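Local coordinates for magnetosome membrane protein MamB, putative Co/Zn/Cd cation transporter. Cation diffusion facilitator family (Desulfamplus magnetovallimortis, PDB 6QFJ) that probably transports divalent cations across the magnetosome membrane as a cation diffusion facilitator, of which this chain is the cytosolic C-terminal domain, at residues N12-T17 / K57-I62; E36-L41 / T72-L77. All coordinates share one frame; numbering follows the deposited sequence.

Contact 1: N12-T17 / K57-I62; sequences NVLEKT and KEVNQI
V13 and I62 reach toward each other tip to tip, V13 CG1 meeting I62 CD1 at 3.7 Å and I62 CG2 at 3.8 Å. They join the last turn of helix 2-15 to the middle of helix 49-66, the two helices that pack on one face of the sheet in this C-terminal domain. I62 touches three residues of the opposing segment because its CG1 stands anti to the carbonyl carbon (chi1 -66°) and chi2 is extended, which carries CD1 out toward the first helix. There CD1 also meets L14 CD2 at 3.9 Å, while the T17 side chain slides past that of I62 in the opposite direction, its OG1 alongside CD1. L14 crosses V59 at about a right angle, with L14 CD2 4.2 Å from V59 CG2; beneath them L14 rests on I39 and L41, and V59 on L41 and V75. On the outer side the T17 methyl CG2 passes E58 OE1. The T17 hydroxyl turns back to V13 O at 2.7 Å, from above the carbonyl plane, and K16 N reaches the same oxygen from its other face. Two donors thus grip V13 O, and the one from OG1 helps fix the rotation of the T17 side chain. Between the helices the contact is held by methyl groups, so its cohesion is essentially hydrophobic, while T17 OG1 and E58 OE1 find their partners in V13 O and S19.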
loop_
_atom_site.group_PDB
_atom_site.type_symbol
_atom_site.label_atom_id
_atom_site.label_comp_id
_atom_site.label_asym_id
_atom_site.label_seq_id
_atom_site.Cartn_x
_atom_site.Cartn_y
_atom_site.Cartn_z
ATOM N N ASN A 12 4.405 8.523 1.557
ATOM C CA ASN A 12 3.897 9.880 1.697
ATOM C C ASN A 12 2.447 9.924 1.242
ATOM O O ASN A 12 1.609 10.510 1.897
ATOM C CB ASN A 12 4.693 10.897 0.868
ATOM C CG ASN A 12 5.998 11.302 1.523
ATOM O OD1 ASN A 12 6.137 11.091 2.693
ATOM N ND2 ASN A 12 6.988 11.823 0.772
ATOM N N VAL A 13 2.121 9.231 0.159
ATOM C CA VAL A 13 0.735 9.265 -0.328
ATOM C C VAL A 13 -0.187 8.559 0.604
ATOM O O VAL A 13 -1.288 9.070 0.984
ATOM C CB VAL A 13 0.616 8.739 -1.744
ATOM C CG1 VAL A 13 -0.861 8.746 -2.180
ATOM C CG2 VAL A 13 1.446 9.610 -2.681
ATOM N N LEU A 14 0.206 7.359 0.995
ATOM C CA LEU A 14 -0.653 6.476 1.780
ATOM C C LEU A 14 -0.973 7.134 3.137
ATOM O O LEU A 14 -2.112 7.069 3.588
ATOM C CB LEU A 14 0.008 5.115 2.042
ATOM C CG LEU A 14 0.185 4.240 0.811
ATOM C CD1 LEU A 14 0.837 2.917 1.146
ATOM C CD2 LEU A 14 -1.097 3.964 0.098
ATOM N N GLU A 15 -0.006 7.835 3.713
ATOM C CA GLU A 15 -0.214 8.564 4.940
ATOM C C GLU A 15 -1.328 9.599 4.848
ATOM O O GLU A 15 -1.913 9.981 5.866
ATOM C CB GLU A 15 1.080 9.273 5.426
ATOM C CG GLU A 15 1.595 8.810 6.765
ATOM C CD GLU A 15 1.922 7.318 6.825
ATOM O OE1 GLU A 15 1.216 6.543 7.558
ATOM O OE2 GLU A 15 2.929 6.976 6.138
ATOM N N LYS A 16 -1.539 10.132 3.672
ATOM C CA LYS A 16 -2.496 11.183 3.472
ATOM C C LYS A 16 -3.744 10.642 2.805
ATOM O O LYS A 16 -4.605 11.401 2.413
ATOM C CB LYS A 16 -1.900 12.277 2.582
ATOM C CG LYS A 16 -0.624 12.899 3.076
ATOM C CD LYS A 16 -0.269 14.097 2.222
ATOM C CE LYS A 16 1.021 13.906 1.457
ATOM N NZ LYS A 16 2.227 14.107 2.320
ATOM N N THR A 17 -3.871 9.323 2.684
ATOM C CA THR A 17 -5.036 8.748 2.027
ATOM C C THR A 17 -6.064 8.456 3.120
ATOM O O THR A 17 -5.837 7.599 3.998
ATOM C CB THR A 17 -4.600 7.541 1.234
ATOM O OG1 THR A 17 -3.636 7.987 0.283
ATOM C CG2 THR A 17 -5.766 6.885 0.435
ATOM N N LYS A 57 -7.688 -1.651 -4.476
ATOM C CA LYS A 57 -7.682 -1.001 -5.781
ATOM C C LYS A 57 -7.061 0.398 -5.746
ATOM O O LYS A 57 -6.254 0.768 -6.645
ATOM C CB LYS A 57 -9.117 -0.993 -6.382
ATOM C CG LYS A 57 -9.602 -2.445 -6.736
ATOM C CD LYS A 57 -9.385 -2.804 -8.195
ATOM C CE LYS A 57 -7.996 -3.379 -8.439
ATOM N NZ LYS A 57 -7.531 -3.338 -9.865
ATOM N N GLU A 58 -7.427 1.219 -4.733
ATOM C CA GLU A 58 -6.758 2.570 -4.590
ATOM C C GLU A 58 -5.305 2.481 -4.373
ATOM O O GLU A 58 -4.513 3.277 -4.935
ATOM C CB GLU A 58 -7.330 3.415 -3.404
ATOM C CG GLU A 58 -8.616 4.177 -3.690
ATOM C CD GLU A 58 -9.096 5.132 -2.513
ATOM O OE1 GLU A 58 -8.515 5.030 -1.383
ATOM O OE2 GLU A 58 -10.001 6.021 -2.741
ATOM N N VAL A 59 -4.889 1.526 -3.524
ATOM C CA VAL A 59 -3.450 1.361 -3.299
ATOM C C VAL A 59 -2.677 0.959 -4.536
ATOM O O VAL A 59 -1.568 1.442 -4.848
ATOM C CB VAL A 59 -3.153 0.309 -2.212
ATOM C CG1 VAL A 59 -1.671 -0.012 -2.148
ATOM C CG2 VAL A 59 -3.641 0.841 -0.933
ATOM N N ASN A 60 -3.290 0.101 -5.293
ATOM C CA ASN A 60 -2.705 -0.367 -6.531
ATOM C C ASN A 60 -2.557 0.803 -7.537
ATOM O O ASN A 60 -1.528 0.943 -8.187
ATOM C CB ASN A 60 -3.661 -1.396 -7.150
ATOM C CG ASN A 60 -3.068 -2.086 -8.371
ATOM O OD1 ASN A 60 -3.479 -1.821 -9.497
ATOM N ND2 ASN A 60 -2.159 -3.000 -8.151
ATOM N N GLN A 61 -3.579 1.646 -7.623
ATOM C CA GLN A 61 -3.550 2.822 -8.486
ATOM C C GLN A 61 -2.395 3.729 -8.085
ATOM O O GLN A 61 -1.622 4.206 -8.912
ATOM C CB GLN A 61 -4.909 3.535 -8.324
ATOM C CG GLN A 61 -5.111 4.756 -9.244
ATOM C CD GLN A 61 -4.339 5.971 -8.863
ATOM O OE1 GLN A 61 -4.266 6.363 -7.697
ATOM N NE2 GLN A 61 -3.722 6.621 -9.879
ATOM N N ILE A 62 -2.243 3.945 -6.802
ATOM C CA ILE A 62 -1.124 4.808 -6.331
ATOM C C ILE A 62 0.204 4.316 -6.760
ATOM O O ILE A 62 1.005 5.050 -7.357
ATOM C CB ILE A 62 -1.196 4.966 -4.796
ATOM C CG1 ILE A 62 -2.440 5.732 -4.440
ATOM C CG2 ILE A 62 0.047 5.651 -4.279
ATOM C CD1 ILE A 62 -2.831 5.701 -2.984
#

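Contact 2: E36-L41 / T72-L77; sequences EFEIDL and TVKVRL
With D40 and R76 paired on one face of the sheet, their like first torsions (CG anti to the carbonyl carbon, chi1 -65° and -67°) keep the side chains alongside each other, and a bend at chi3 of R76 turns the NE/NH1 edge of its guanidinium toward the carboxylate. The two strands belong to a beta-alpha-beta unit: 34-43 and 71-79 lie parallel and adjacent, connected through helix 49-66. Their short segments meet in register from E36 with T72 to L41 with L77, their axes approaching to 4.7 Å. Backbone bonds alternate: F37 N and I39 N donate to T72 O and K74 O, K74 N and R76 N return to F37 O and I39 O, and L41 N closes the series on R76 O. On the helix-covered face L41 CD1 lies 4.2 Å from both V75 CG1 and L77 CD2, while I39 packs on I10 and L14 of helix 2-15. The other face is polar: E36 lies beside T72, and E38 forms a salt bridge with R29 of strand 22-31. R76 holds D40 side-on, its NE 3.1 Å from D40 OD1, met from above the carboxylate plane, and its NH1 2.8 Å from D40 OD2, on the syn side but tilted out of that plane, with the two flat groups 49° apart.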
loop_
_atom_site.group_PDB
_atom_site.type_symbol
_atom_site.label_atom_id
_atom_site.label_comp_id
_atom_site.label_asym_id
_atom_site.label_seq_id
_atom_site.Cartn_x
_atom_site.Cartn_y
_atom_site.Cartn_z
ATOM N N GLU A 36 8.354 -5.762 -7.326
ATOM C CA GLU A 36 7.304 -6.374 -6.509
ATOM C C GLU A 36 7.099 -5.627 -5.204
ATOM O O GLU A 36 8.029 -5.481 -4.413
ATOM C CB GLU A 36 7.632 -7.821 -6.198
ATOM C CG GLU A 36 7.342 -8.706 -7.405
ATOM C CD GLU A 36 7.829 -10.124 -7.293
ATOM O OE1 GLU A 36 8.551 -10.419 -6.333
ATOM O OE2 GLU A 36 7.490 -10.897 -8.208
ATOM N N PHE A 37 5.888 -5.173 -4.990
ATOM C CA PHE A 37 5.556 -4.464 -3.739
ATOM C C PHE A 37 4.599 -5.282 -2.891
ATOM O O PHE A 37 3.647 -5.886 -3.418
ATOM C CB PHE A 37 4.924 -3.134 -4.019
ATOM C CG PHE A 37 5.870 -2.147 -4.610
ATOM C CD1 PHE A 37 6.014 -2.060 -5.999
ATOM C CD2 PHE A 37 6.539 -1.263 -3.810
ATOM C CE1 PHE A 37 6.867 -1.156 -6.534
ATOM C CE2 PHE A 37 7.408 -0.337 -4.374
ATOM C CZ PHE A 37 7.597 -0.306 -5.732
ATOM N N GLU A 38 4.896 -5.357 -1.593
ATOM C CA GLU A 38 3.996 -5.910 -0.574
ATOM C C GLU A 38 3.666 -4.811 0.360
ATOM O O GLU A 38 4.568 -4.229 1.018
ATOM C CB GLU A 38 4.650 -7.071 0.179
ATOM C CG GLU A 38 4.826 -8.290 -0.730
ATOM C CD GLU A 38 5.693 -9.377 -0.143
ATOM O OE1 GLU A 38 6.645 -9.086 0.587
ATOM O OE2 GLU A 38 5.425 -10.530 -0.454
ATOM N N ILE A 39 2.393 -4.469 0.406
ATOM C CA ILE A 39 1.934 -3.357 1.197
ATOM C C ILE A 39 0.941 -3.855 2.256
ATOM O O ILE A 39 -0.138 -4.438 1.911
ATOM C CB ILE A 39 1.263 -2.304 0.320
ATOM C CG1 ILE A 39 2.152 -1.989 -0.875
ATOM C CG2 ILE A 39 0.916 -1.070 1.147
ATOM C CD1 ILE A 39 2.834 -0.668 -0.921
ATOM N N ASP A 40 1.292 -3.628 3.529
ATOM C CA ASP A 40 0.411 -3.921 4.650
ATOM C C ASP A 40 -0.127 -2.647 5.252
ATOM O O ASP A 40 0.647 -1.759 5.600
ATOM C CB ASP A 40 1.175 -4.758 5.701
ATOM C CG ASP A 40 1.572 -6.122 5.173
ATOM O OD1 ASP A 40 1.062 -6.536 4.079
ATOM O OD2 ASP A 40 2.448 -6.764 5.770
ATOM N N LEU A 41 -1.442 -2.571 5.408
ATOM C CA LEU A 41 -2.128 -1.387 5.946
ATOM C C LEU A 41 -3.065 -1.681 7.054
ATOM O O LEU A 41 -3.651 -2.753 7.112
ATOM C CB LEU A 41 -2.977 -0.751 4.871
ATOM C CG LEU A 41 -2.213 -0.474 3.556
ATOM C CD1 LEU A 41 -3.151 -0.059 2.516
ATOM C CD2 LEU A 41 -1.168 0.569 3.778
ATOM N N THR A 72 4.247 -5.384 -9.632
ATOM C CA THR A 72 3.274 -6.242 -9.064
ATOM C C THR A 72 3.009 -5.714 -7.641
ATOM O O THR A 72 3.925 -5.289 -6.974
ATOM C CB THR A 72 3.827 -7.683 -9.006
ATOM O OG1 THR A 72 3.362 -8.364 -10.171
ATOM C CG2 THR A 72 3.415 -8.423 -7.820
ATOM N N VAL A 73 1.769 -5.792 -7.201
ATOM C CA VAL A 73 1.388 -5.171 -5.934
ATOM C C VAL A 73 0.539 -6.146 -5.156
ATOM O O VAL A 73 -0.519 -6.561 -5.606
ATOM C CB VAL A 73 0.583 -3.844 -6.120
ATOM C CG1 VAL A 73 0.289 -3.226 -4.749
ATOM C CG2 VAL A 73 1.371 -2.868 -6.935
ATOM N N LYS A 74 1.001 -6.512 -3.985
ATOM C CA LYS A 74 0.196 -7.358 -3.122
ATOM C C LYS A 74 -0.183 -6.528 -1.844
ATOM O O LYS A 74 0.698 -6.057 -1.108
ATOM C CB LYS A 74 0.993 -8.584 -2.807
ATOM C CG LYS A 74 0.569 -9.379 -1.602
ATOM C CD LYS A 74 -0.652 -10.236 -1.879
ATOM C CE LYS A 74 -0.881 -11.158 -0.667
ATOM N NZ LYS A 74 -2.295 -11.180 -0.245
ATOM N N VAL A 75 -1.479 -6.389 -1.577
ATOM C CA VAL A 75 -1.939 -5.519 -0.465
ATOM C C VAL A 75 -2.617 -6.391 0.584
ATOM O O VAL A 75 -3.489 -7.183 0.217
ATOM C CB VAL A 75 -2.940 -4.464 -0.959
ATOM C CG1 VAL A 75 -3.356 -3.468 0.138
ATOM C CG2 VAL A 75 -2.356 -3.700 -2.108
ATOM N N ARG A 76 -2.225 -6.225 1.857
ATOM C CA ARG A 76 -2.919 -6.896 2.932
ATOM C C ARG A 76 -3.517 -5.872 3.867
ATOM O O ARG A 76 -2.854 -4.928 4.221
ATOM C CB ARG A 76 -2.004 -7.846 3.672
ATOM C CG ARG A 76 -1.574 -9.040 2.801
ATOM C CD ARG A 76 -0.831 -10.081 3.579
ATOM N NE ARG A 76 0.334 -9.504 4.244
ATOM C CZ ARG A 76 1.063 -10.135 5.189
ATOM N NH1 ARG A 76 2.105 -9.524 5.758
ATOM N NH2 ARG A 76 0.766 -11.403 5.562
ATOM N N LEU A 77 -4.750 -6.096 4.314
ATOM C CA LEU A 77 -5.439 -5.139 5.233
ATOM C C LEU A 77 -5.585 -5.788 6.633
ATOM O O LEU A 77 -6.002 -6.955 6.771
ATOM C CB LEU A 77 -6.802 -4.781 4.723
ATOM C CG LEU A 77 -6.873 -4.240 3.283
ATOM C CD1 LEU A 77 -8.303 -3.888 2.986
ATOM C CD2 LEU A 77 -6.008 -3.050 3.129
#

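In the fold
Contact 1 lies in the helical layer and contact 2 in the sheet beneath it, their centres about 11 Å apart. Both involve the same beta-alpha-beta unit: contact 2 pairs its two strands, whereas contact 1 ties its connecting helix 49-66 to helix 2-15. They meet directly in a shared apolar core, where V59 CG2 lies 3.6 Å from L41 CD1 and L14 CD1 lies 4.0 Å from I39 CG2. Each is partly buried; L14 and V59 of contact 1 meet the I39, L41 and V75 face of contact 2. Chemistry follows position: 12-17 and 57-62 join mainly through aliphatic side chains, while 36-41 and 72-77 add regular backbone bonding and place an ion pair on the sheet face turned away from the helices.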